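PDB 3A3J: PBP5 from Haemophilus influenzae, which removes the C-terminal D-alanyl residue from cell-wall precursor peptides as a serine D-alanyl-D-alanine carboxypeptidase of the penicillin-binding protein family. Local coordinates for residues K124-F129 and T134-P139; A103-A108 and G113-F118; K321-Y324 and K329-A332. All coordinates share one frame; numbering follows the deposited sequence.

Contact 1. Residues K124-F129 and T134-P139; sequences KYVQQF and TNFTTP
The torsions of Val126 and Phe136 set up this contact: a chi1 of 166° on the valine sets CG1 anti to the backbone N and leaves CG2 beside that N, while a chi1 of -61° on Phe136 swings the ring back until its CD2-CE2 side reaches the valine. Val126 CG2 lies 3.6 Å from Phe136 CE2 and almost as near to CD2, meeting the ring obliquely, neither flat over it nor in its plane. Val126 CG2 also stands 4.0 Å from Thr134 CG2, so one branch of the valine fills the angle between the threonine methyl and the aromatic ring. The other branch reaches the backbone instead: Val126 CG1 comes 3.4 Å from Thr134 O, a van der Waals contact between a methyl and a carbonyl oxygen. Thr134 divides its side chain in two, the methyl serving the apolar contact while OG1 is hydrogen-bonded to Asp153 OD2 and Ser149 OG, which together fix its rotation and satisfy a polar atom in a buried setting. The segments come nearest at Val126 and Thr134, whose CA atoms are 6.8 Å apart. Only 128 Å² is buried between them, yet all three touching residues are buried in the protein. This is plain apolar packing of an extended chain against the last turn of the helix it has just left. Phe136 O accepts from Asn123 ND2 farther up that helix, a polar tie beside the apolar one. Among its neighbours, the Phe136 ring is wedged between helices: Met122 of helix 115-128, Thr38 and Met41 of helix 38-51 and Met154 of helix 151-164 all touch it, while Tyr125 packs on helix 38-51 and Phe129 meets both that helix (Tyr44) and helix 151-164 (His160).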
ATOM      1  N   LYS A 124       4.984   7.039  13.576  1.00 30.51           N
ATOM      2  CA  LYS A 124       3.690   7.694  13.641  1.00 31.88           C
ATOM      3  C   LYS A 124       2.810   6.959  12.622  1.00 32.46           C
ATOM      4  O   LYS A 124       1.730   6.507  12.970  1.00 33.13           O
ATOM      5  CB  LYS A 124       3.763   9.203  13.307  1.00 31.45           C
ATOM      6  CG  LYS A 124       2.401   9.950  13.400  1.00 34.37           C
ATOM      7  CD  LYS A 124       2.385  11.411  12.868  1.00 36.84           C
ATOM      8  CE  LYS A 124       2.583  11.543  11.404  1.00 41.26           C
ATOM      9  NZ  LYS A 124       2.770  13.000  10.986  1.00 40.43           N
ATOM     10  N   TYR A 125       3.279   6.850  11.359  1.00 31.32           N
ATOM     11  CA  TYR A 125       2.417   6.363  10.266  1.00 28.72           C
ATOM     12  C   TYR A 125       2.118   4.881  10.447  1.00 26.64           C
ATOM     13  O   TYR A 125       1.109   4.377   9.990  1.00 27.06           O
ATOM     14  CB  TYR A 125       3.048   6.646   8.934  1.00 28.10           C
ATOM     15  CG  TYR A 125       2.957   8.095   8.524  1.00 29.00           C
ATOM     16  CD1 TYR A 125       1.725   8.752   8.451  1.00 28.42           C
ATOM     17  CD2 TYR A 125       4.090   8.812   8.245  1.00 27.26           C
ATOM     18  CE1 TYR A 125       1.638  10.054   8.059  1.00 27.68           C
ATOM     19  CE2 TYR A 125       4.005  10.123   7.880  1.00 28.56           C
ATOM     20  CZ  TYR A 125       2.795  10.737   7.806  1.00 28.27           C
ATOM     21  OH  TYR A 125       2.744  12.045   7.386  1.00 36.84           O
ATOM     22  N   VAL A 126       2.999   4.195  11.122  1.00 26.47           N
ATOM     23  CA  VAL A 126       2.794   2.790  11.442  1.00 27.46           C
ATOM     24  C   VAL A 126       1.470   2.692  12.252  1.00 29.85           C
ATOM     25  O   VAL A 126       0.660   1.739  12.042  1.00 29.99           O
ATOM     26  CB  VAL A 126       4.008   2.181  12.221  1.00 25.03           C
ATOM     27  CG1 VAL A 126       3.670   0.818  12.846  1.00 25.17           C
ATOM     28  CG2 VAL A 126       5.274   2.011  11.322  1.00 26.50           C
ATOM     29  N   GLN A 127       1.274   3.644  13.180  1.00 30.74           N
ATOM     30  CA  GLN A 127       0.089   3.668  14.103  1.00 31.58           C
ATOM     31  C   GLN A 127      -1.069   4.113  13.304  1.00 31.44           C
ATOM     32  O   GLN A 127      -2.191   3.579  13.383  1.00 32.52           O
ATOM     33  CB  GLN A 127       0.286   4.731  15.220  1.00 31.30           C
ATOM     34  CG  GLN A 127       1.379   4.349  16.137  1.00 33.99           C
ATOM     35  CD  GLN A 127       1.119   2.932  16.539  1.00 42.69           C
ATOM     36  OE1 GLN A 127      -0.035   2.552  16.629  1.00 45.80           O
ATOM     37  NE2 GLN A 127       2.167   2.136  16.794  1.00 45.28           N
ATOM     38  N   GLN A 128      -0.825   5.144  12.541  1.00 29.67           N
ATOM     39  CA  GLN A 128      -1.910   5.712  11.842  1.00 30.52           C
ATOM     40  C   GLN A 128      -2.441   4.735  10.754  1.00 32.50           C
ATOM     41  O   GLN A 128      -3.620   4.774  10.457  1.00 33.42           O
ATOM     42  CB  GLN A 128      -1.421   6.992  11.265  1.00 30.77           C
ATOM     43  CG  GLN A 128      -2.395   7.759  10.462  1.00 32.79           C
ATOM     44  CD  GLN A 128      -1.682   8.942   9.928  1.00 35.25           C
ATOM     45  OE1 GLN A 128      -0.991   9.623  10.685  1.00 38.40           O
ATOM     46  NE2 GLN A 128      -1.792   9.188   8.618  1.00 36.17           N
ATOM     47  N   PHE A 129      -1.590   3.879  10.155  1.00 32.16           N
ATOM     48  CA  PHE A 129      -2.063   2.869   9.170  1.00 31.33           C
ATOM     49  C   PHE A 129      -2.723   1.692   9.869  1.00 31.41           C
ATOM     50  O   PHE A 129      -3.302   0.844   9.200  1.00 31.21           O
ATOM     51  CB  PHE A 129      -0.899   2.273   8.302  1.00 29.95           C
ATOM     52  CG  PHE A 129      -0.255   3.257   7.373  1.00 26.98           C
ATOM     53  CD1 PHE A 129      -0.804   4.484   7.171  1.00 27.36           C
ATOM     54  CD2 PHE A 129       0.891   2.913   6.652  1.00 27.90           C
ATOM     55  CE1 PHE A 129      -0.224   5.387   6.290  1.00 29.95           C
ATOM     56  CE2 PHE A 129       1.492   3.786   5.753  1.00 24.64           C
ATOM     57  CZ  PHE A 129       0.960   5.036   5.560  1.00 26.73           C
ATOM     58  N   THR A 134       4.798  -4.044  12.654  1.00 30.21           N
ATOM     59  CA  THR A 134       5.864  -3.269  12.133  1.00 30.09           C
ATOM     60  C   THR A 134       6.522  -2.331  13.135  1.00 30.26           C
ATOM     61  O   THR A 134       5.814  -1.623  13.871  1.00 29.21           O
ATOM     62  CB  THR A 134       5.314  -2.441  10.984  1.00 30.19           C
ATOM     63  OG1 THR A 134       4.773  -3.354  10.028  1.00 32.70           O
ATOM     64  CG2 THR A 134       6.435  -1.647  10.299  1.00 31.42           C
ATOM     65  N   ASN A 135       7.869  -2.258  13.144  1.00 29.21           N
ATOM     66  CA  ASN A 135       8.535  -1.186  13.893  1.00 29.50           C
ATOM     67  C   ASN A 135       9.853  -0.770  13.221  1.00 29.46           C
ATOM     68  O   ASN A 135      10.691  -1.597  12.955  1.00 28.89           O
ATOM     69  CB  ASN A 135       8.866  -1.635  15.336  1.00 29.94           C
ATOM     70  CG  ASN A 135       9.488  -0.515  16.147  1.00 30.83           C
ATOM     71  OD1 ASN A 135       8.832   0.457  16.403  1.00 30.43           O
ATOM     72  ND2 ASN A 135      10.758  -0.597  16.437  1.00 34.01           N
ATOM     73  N   PHE A 136      10.033   0.513  12.985  1.00 29.91           N
ATOM     74  CA  PHE A 136      11.244   0.983  12.320  1.00 30.19           C
ATOM     75  C   PHE A 136      12.214   1.592  13.324  1.00 31.22           C
ATOM     76  O   PHE A 136      11.814   2.289  14.271  1.00 31.16           O
ATOM     77  CB  PHE A 136      10.896   1.996  11.241  1.00 28.53           C
ATOM     78  CG  PHE A 136      10.021   1.437  10.164  1.00 28.35           C
ATOM     79  CD1 PHE A 136      10.500   0.435   9.308  1.00 29.86           C
ATOM     80  CD2 PHE A 136       8.706   1.849  10.029  1.00 26.58           C
ATOM     81  CE1 PHE A 136       9.695  -0.105   8.311  1.00 29.42           C
ATOM     82  CE2 PHE A 136       7.882   1.267   9.016  1.00 28.26           C
ATOM     83  CZ  PHE A 136       8.378   0.319   8.172  1.00 27.73           C
ATOM     84  N   THR A 137      13.495   1.364  13.077  1.00 32.00           N
ATOM     85  CA  THR A 137      14.558   2.016  13.848  1.00 31.63           C
ATOM     86  C   THR A 137      15.479   2.861  12.954  1.00 31.02           C
ATOM     87  O   THR A 137      16.346   3.490  13.477  1.00 31.83           O
ATOM     88  CB  THR A 137      15.437   0.988  14.553  1.00 31.89           C
ATOM     89  OG1 THR A 137      15.963   0.095  13.573  1.00 35.37           O
ATOM     90  CG2 THR A 137      14.685   0.155  15.686  1.00 29.84           C
ATOM     91  N   THR A 138      15.284   2.900  11.620  1.00 30.65           N
ATOM     92  CA  THR A 138      16.217   3.524  10.682  1.00 28.18           C
ATOM     93  C   THR A 138      15.411   3.994   9.527  1.00 28.27           C
ATOM     94  O   THR A 138      14.311   3.501   9.298  1.00 28.72           O
ATOM     95  CB  THR A 138      17.225   2.487  10.085  1.00 29.99           C
ATOM     96  OG1 THR A 138      16.506   1.485   9.314  1.00 28.08           O
ATOM     97  CG2 THR A 138      18.079   1.803  11.174  1.00 25.07           C
ATOM     98  N   PRO A 139      15.966   4.923   8.739  1.00 28.02           N
ATOM     99  CA  PRO A 139      15.237   5.266   7.520  1.00 26.53           C
ATOM    100  C   PRO A 139      15.624   4.361   6.292  1.00 27.13           C
ATOM    101  O   PRO A 139      14.983   4.461   5.220  1.00 25.32           O
ATOM    102  CB  PRO A 139      15.637   6.712   7.289  1.00 25.61           C
ATOM    103  CG  PRO A 139      17.037   6.812   7.849  1.00 25.74           C
ATOM    104  CD  PRO A 139      17.182   5.758   8.927  1.00 25.85           C
TER

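Contact 2. Residues A103-A108 and G113-F118; sequences ATVALA and GNVPNF
Ala108 and Phe118 form the tight part of this contact, the methyl and CA of the alanine lying over one face of the ring. Ala108 CB is 3.5 Å from Phe118 CG. Ala108 CA stands 3.9 Å from the centroid of the Phe118 ring, 25° off the normal, a CH-pi contact displaced toward the rim. With chi1 at 177°, the phenylalanine extends CG anti to its own N and carries the ring alongside helix 101-112, where Ile111 and Ser112 also touch it; Thr42 and Val45 of helix 38-51 pack against it too. Here the chain links two consecutive helices, 101-112 and 115-128, through a short turn: Gly113, with positive phi, leaves the first, and Asn114 is the N-cap of the second. Asn114 OD1 accepts from Asn117 N at 2.9 Å, with the donor tilted 22° from the carbonyl plane. Packing slackens around Val115, which is partly exposed: Val115 CG2 is 4.0 Å from Ala108 CB and 4.3 Å from Val105 CG1. The turn itself lies toward solvent, with Gly113 exposed and Gly113 N no nearer than 3.8 Å to Ala108 O, while Pro116 and Asn117 stand on the exposed side of the new helix.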
ATOM      1  N   ALA A 103      21.069   8.670   0.423  1.00 25.32           N
ATOM      2  CA  ALA A 103      19.899   9.554   0.159  1.00 23.84           C
ATOM      3  C   ALA A 103      18.868   9.531   1.262  1.00 24.37           C
ATOM      4  O   ALA A 103      18.224  10.542   1.464  1.00 24.36           O
ATOM      5  CB  ALA A 103      19.199   9.176  -1.120  1.00 23.84           C
ATOM      6  N   THR A 104      18.677   8.401   1.958  1.00 22.49           N
ATOM      7  CA  THR A 104      17.643   8.397   2.949  1.00 24.58           C
ATOM      8  C   THR A 104      18.051   9.233   4.220  1.00 26.19           C
ATOM      9  O   THR A 104      17.203   9.910   4.883  1.00 25.85           O
ATOM     10  CB  THR A 104      17.277   7.010   3.392  1.00 23.44           C
ATOM     11  OG1 THR A 104      18.375   6.452   4.063  1.00 29.61           O
ATOM     12  CG2 THR A 104      16.920   6.114   2.258  1.00 23.98           C
ATOM     13  N   VAL A 105      19.326   9.129   4.592  1.00 25.31           N
ATOM     14  CA  VAL A 105      19.856   9.915   5.688  1.00 24.80           C
ATOM     15  C   VAL A 105      19.766  11.389   5.316  1.00 26.92           C
ATOM     16  O   VAL A 105      19.247  12.198   6.114  1.00 27.19           O
ATOM     17  CB  VAL A 105      21.293   9.505   5.985  1.00 24.94           C
ATOM     18  CG1 VAL A 105      21.970  10.574   6.837  1.00 24.53           C
ATOM     19  CG2 VAL A 105      21.261   8.148   6.717  1.00 21.02           C
ATOM     20  N   ALA A 106      20.202  11.746   4.095  1.00 25.14           N
ATOM     21  CA  ALA A 106      20.063  13.117   3.682  1.00 25.85           C
ATOM     22  C   ALA A 106      18.619  13.618   3.822  1.00 27.86           C
ATOM     23  O   ALA A 106      18.399  14.790   4.266  1.00 27.58           O
ATOM     24  CB  ALA A 106      20.518  13.333   2.293  1.00 24.61           C
ATOM     25  N   LEU A 107      17.649  12.819   3.348  1.00 27.33           N
ATOM     26  CA  LEU A 107      16.218  13.241   3.475  1.00 27.96           C
ATOM     27  C   LEU A 107      15.715  13.277   4.930  1.00 26.63           C
ATOM     28  O   LEU A 107      15.035  14.187   5.314  1.00 27.24           O
ATOM     29  CB  LEU A 107      15.272  12.381   2.635  1.00 26.88           C
ATOM     30  CG  LEU A 107      15.381  12.669   1.147  1.00 30.46           C
ATOM     31  CD1 LEU A 107      14.859  11.476   0.267  1.00 27.39           C
ATOM     32  CD2 LEU A 107      14.750  13.988   0.775  1.00 25.81           C
ATOM     33  N   ALA A 108      15.995  12.245   5.698  1.00 26.58           N
ATOM     34  CA  ALA A 108      15.576  12.229   7.043  1.00 28.55           C
ATOM     35  C   ALA A 108      16.019  13.531   7.785  1.00 29.95           C
ATOM     36  O   ALA A 108      15.213  14.142   8.552  1.00 30.95           O
ATOM     37  CB  ALA A 108      16.161  10.984   7.787  1.00 26.71           C
ATOM     38  N   GLY A 113      15.446  17.202  10.869  1.00 31.01           N
ATOM     39  CA  GLY A 113      16.579  17.788  11.560  1.00 31.83           C
ATOM     40  C   GLY A 113      17.598  16.740  11.987  1.00 32.34           C
ATOM     41  O   GLY A 113      18.839  16.972  11.891  1.00 34.14           O
ATOM     42  N   ASN A 114      17.116  15.595  12.454  1.00 30.26           N
ATOM     43  CA  ASN A 114      18.009  14.477  12.582  1.00 31.53           C
ATOM     44  C   ASN A 114      17.311  13.109  12.269  1.00 31.16           C
ATOM     45  O   ASN A 114      16.114  13.094  11.987  1.00 30.44           O
ATOM     46  CB  ASN A 114      18.657  14.506  13.961  1.00 32.52           C
ATOM     47  CG  ASN A 114      17.717  14.059  15.067  1.00 32.64           C
ATOM     48  OD1 ASN A 114      16.627  13.573  14.826  1.00 32.98           O
ATOM     49  ND2 ASN A 114      18.180  14.173  16.290  1.00 33.68           N
ATOM     50  N   VAL A 115      18.026  11.990  12.376  1.00 29.86           N
ATOM     51  CA  VAL A 115      17.482  10.696  11.960  1.00 29.92           C
ATOM     52  C   VAL A 115      16.559  10.051  13.011  1.00 29.77           C
ATOM     53  O   VAL A 115      15.464   9.555  12.661  1.00 30.52           O
ATOM     54  CB  VAL A 115      18.636   9.714  11.513  1.00 29.92           C
ATOM     55  CG1 VAL A 115      18.112   8.340  11.261  1.00 27.23           C
ATOM     56  CG2 VAL A 115      19.308  10.280  10.212  1.00 29.09           C
ATOM     57  N   PRO A 116      16.992  10.028  14.287  1.00 28.58           N
ATOM     58  CA  PRO A 116      16.046   9.483  15.288  1.00 28.73           C
ATOM     59  C   PRO A 116      14.662  10.195  15.258  1.00 27.33           C
ATOM     60  O   PRO A 116      13.639   9.554  15.432  1.00 28.14           O
ATOM     61  CB  PRO A 116      16.797   9.682  16.628  1.00 29.36           C
ATOM     62  CG  PRO A 116      18.255   9.619  16.232  1.00 29.20           C
ATOM     63  CD  PRO A 116      18.303  10.372  14.888  1.00 28.24           C
ATOM     64  N   ASN A 117      14.609  11.486  14.991  1.00 26.02           N
ATOM     65  CA  ASN A 117      13.317  12.135  15.041  1.00 24.85           C
ATOM     66  C   ASN A 117      12.499  11.718  13.800  1.00 26.84           C
ATOM     67  O   ASN A 117      11.289  11.461  13.895  1.00 28.34           O
ATOM     68  CB  ASN A 117      13.503  13.637  15.095  1.00 22.80           C
ATOM     69  CG  ASN A 117      14.073  14.113  16.452  1.00 22.92           C
ATOM     70  OD1 ASN A 117      14.128  13.360  17.448  1.00 22.63           O
ATOM     71  ND2 ASN A 117      14.506  15.354  16.480  1.00 19.48           N
ATOM     72  N   PHE A 118      13.165  11.628  12.634  1.00 27.06           N
ATOM     73  CA  PHE A 118      12.491  11.242  11.409  1.00 27.21           C
ATOM     74  C   PHE A 118      11.880   9.870  11.532  1.00 25.80           C
ATOM     75  O   PHE A 118      10.791   9.647  11.057  1.00 25.77           O
ATOM     76  CB  PHE A 118      13.454  11.238  10.221  1.00 26.47           C
ATOM     77  CG  PHE A 118      12.829  10.784   8.936  1.00 25.04           C
ATOM     78  CD1 PHE A 118      12.233  11.700   8.088  1.00 23.26           C
ATOM     79  CD2 PHE A 118      12.864   9.428   8.564  1.00 25.53           C
ATOM     80  CE1 PHE A 118      11.711  11.268   6.876  1.00 24.00           C
ATOM     81  CE2 PHE A 118      12.325   8.989   7.372  1.00 21.49           C
ATOM     82  CZ  PHE A 118      11.761   9.910   6.529  1.00 21.28           C
TER

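Contact 3. Residues K321-Y324 and K329-A332; sequences KVVY and KDIA
Tyr324 turns the edge of its ring to Ala332, whose carbonyl carbon lies in the ring plane, though the Ala332 carbonyl is modelled too close to the ring for its exact place to be trusted. Ala332 CB is 4.2 Å from Tyr324 CD2; both side chains project from the same face of the sheet. A chi1 of -57° lays the ring back beside its own backbone N, and the far hydroxyl is hydrogen-bonded to Thr258 OG1. The two residues form an antiparallel hydrogen-bonded pair, but Ile331 N, rather than Ala332 N, gives its hydrogen to Tyr324 O, at 2.7 Å. Tyr324 N returns a bond to Ala332 O, an atom whose position is less certain. Ile331 and Ala332 thus both face Tyr324, a classic beta bulge in the hairpin of strands 318-326 and 329-338. Ile331 CG1 rests 4.3 Å from Tyr324 CB. Away from the ring, Val323 CG1 meets the carboxylate of Asp330, 3.3 Å from Asp330 OD2, the side chains crossing at about a right angle. That oxygen also makes a salt bridge to Arg301, which implies that the aspartate, probably ionised, ties the second hairpin strand across Val323 to strand 299-304, at one edge of the sheet.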
ATOM      1  N   LYS A 321     -26.377  -2.644   7.205  1.00 48.89           N
ATOM      2  CA  LYS A 321     -25.338  -3.266   6.422  1.00 50.04           C
ATOM      3  C   LYS A 321     -25.903  -3.753   5.078  1.00 49.64           C
ATOM      4  O   LYS A 321     -27.067  -4.146   4.993  1.00 49.84           O
ATOM      5  CB  LYS A 321     -24.828  -4.462   7.217  1.00 50.61           C
ATOM      6  CG  LYS A 321     -23.323  -4.668   7.154  1.00 55.00           C
ATOM      7  CD  LYS A 321     -22.547  -3.848   8.180  1.00 58.23           C
ATOM      8  CE  LYS A 321     -21.047  -4.159   8.079  1.00 57.74           C
ATOM      9  NZ  LYS A 321     -20.255  -3.635   9.225  1.00 58.36           N
ATOM     10  N   VAL A 322     -25.105  -3.704   4.021  1.00 48.89           N
ATOM     11  CA  VAL A 322     -25.449  -4.442   2.818  1.00 48.45           C
ATOM     12  C   VAL A 322     -24.671  -5.724   2.874  1.00 48.90           C
ATOM     13  O   VAL A 322     -23.469  -5.714   3.126  1.00 49.41           O
ATOM     14  CB  VAL A 322     -25.086  -3.730   1.515  1.00 47.43           C
ATOM     15  CG1 VAL A 322     -25.632  -4.496   0.330  1.00 47.59           C
ATOM     16  CG2 VAL A 322     -25.613  -2.353   1.498  1.00 47.14           C
ATOM     17  N   VAL A 323     -25.342  -6.847   2.672  1.00 48.98           N
ATOM     18  CA  VAL A 323     -24.649  -8.113   2.755  1.00 49.06           C
ATOM     19  C   VAL A 323     -24.675  -8.784   1.401  1.00 49.57           C
ATOM     20  O   VAL A 323     -25.732  -8.846   0.773  1.00 49.54           O
ATOM     21  CB  VAL A 323     -25.278  -9.028   3.787  1.00 49.42           C
ATOM     22  CG1 VAL A 323     -24.517 -10.322   3.782  1.00 50.62           C
ATOM     23  CG2 VAL A 323     -25.259  -8.379   5.185  1.00 46.76           C
ATOM     24  N   TYR A 324     -23.506  -9.251   0.949  1.00 49.75           N
ATOM     25  CA  TYR A 324     -23.322  -9.843  -0.395  1.00 50.20           C
ATOM     26  C   TYR A 324     -23.183 -11.380  -0.329  1.00 51.57           C
ATOM     27  O   TYR A 324     -22.352 -11.914   0.417  1.00 51.84           O
ATOM     28  CB  TYR A 324     -22.103  -9.227  -1.118  1.00 49.45           C
ATOM     29  CG  TYR A 324     -22.198  -7.724  -1.261  1.00 46.43           C
ATOM     30  CD1 TYR A 324     -22.870  -7.149  -2.332  1.00 41.32           C
ATOM     31  CD2 TYR A 324     -21.643  -6.876  -0.290  1.00 46.39           C
ATOM     32  CE1 TYR A 324     -22.993  -5.781  -2.446  1.00 38.89           C
ATOM     33  CE2 TYR A 324     -21.746  -5.483  -0.401  1.00 41.86           C
ATOM     34  CZ  TYR A 324     -22.422  -4.948  -1.471  1.00 41.57           C
ATOM     35  OH  TYR A 324     -22.542  -3.568  -1.553  1.00 37.84           O
ATOM     36  N   LYS A 329     -23.482 -18.297   0.303  1.00 60.58           N
ATOM     37  CA  LYS A 329     -22.686 -17.843   1.443  1.00 59.71           C
ATOM     38  C   LYS A 329     -22.386 -16.357   1.414  1.00 58.82           C
ATOM     39  O   LYS A 329     -22.272 -15.722   0.348  1.00 59.18           O
ATOM     40  CB  LYS A 329     -21.409 -18.654   1.648  1.00 60.44           C
ATOM     41  CG  LYS A 329     -20.656 -18.286   2.958  1.00 61.81           C
ATOM     42  CD  LYS A 329     -19.475 -19.244   3.234  1.00 64.38           C
ATOM     43  CE  LYS A 329     -18.819 -19.029   4.612  1.00 65.48           C
ATOM     44  NZ  LYS A 329     -18.030 -17.772   4.605  1.00 66.90           N
ATOM     45  N   ASP A 330     -22.261 -15.805   2.607  1.00 57.81           N
ATOM     46  CA  ASP A 330     -22.100 -14.377   2.748  1.00 56.42           C
ATOM     47  C   ASP A 330     -20.662 -13.991   2.627  1.00 55.79           C
ATOM     48  O   ASP A 330     -19.846 -14.275   3.497  1.00 56.39           O
ATOM     49  CB  ASP A 330     -22.720 -13.916   4.046  1.00 56.18           C
ATOM     50  CG  ASP A 330     -24.204 -13.798   3.917  1.00 55.17           C
ATOM     51  OD1 ASP A 330     -24.705 -14.028   2.775  1.00 52.15           O
ATOM     52  OD2 ASP A 330     -24.832 -13.454   4.928  1.00 53.17           O
ATOM     53  N   ILE A 331     -20.340 -13.350   1.519  1.00 54.82           N
ATOM     54  CA  ILE A 331     -18.963 -13.252   1.159  1.00 53.83           C
ATOM     55  C   ILE A 331     -18.329 -11.937   1.563  1.00 53.86           C
ATOM     56  O   ILE A 331     -17.124 -11.888   1.805  1.00 53.87           O
ATOM     57  CB  ILE A 331     -18.755 -13.584  -0.317  1.00 54.11           C
ATOM     58  CG1 ILE A 331     -19.411 -12.554  -1.221  1.00 51.31           C
ATOM     59  CG2 ILE A 331     -19.311 -15.005  -0.629  1.00 54.97           C
ATOM     60  CD1 ILE A 331     -19.148 -12.895  -2.638  1.00 46.75           C
ATOM     61  N   ALA A 332     -19.150 -10.899   1.709  1.00 52.76           N
ATOM     62  CA  ALA A 332     -18.673  -9.520   1.866  1.00 51.75           C
ATOM     63  C   ALA A 332     -19.830  -8.604   2.271  1.00 51.31           C
ATOM     64  O   ALA A 332     -20.936  -8.755   1.766  1.00 51.52           O
ATOM     65  CB  ALA A 332     -18.097  -9.033   0.540  1.00 51.00           C
TER

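Overall arrangement
Contacts 1 and 2 belong to one region of the carboxypeptidase part and use opposite ends of helix 115-128, their centres 14 Å apart. Pro139 joins them: Pro139 CD lies 3.6 Å from Val115 CG1, and Pro139 CB 4.0 Å from Phe118 CE2. Both contacts border helix 38-51, which carries Lys39, probably the proton acceptor; the side chains of Phe136 and Phe118 each lie about 9 Å from that of Lys39, and Phe136 about 10 Å from that of Ser36, the likely acyl-ester nucleophile. Contact 3 stands apart in the C-terminal beta domain, its centre 33 Å from that of contact 1 and 46 Å from that of contact 2, away from the catalytic residues.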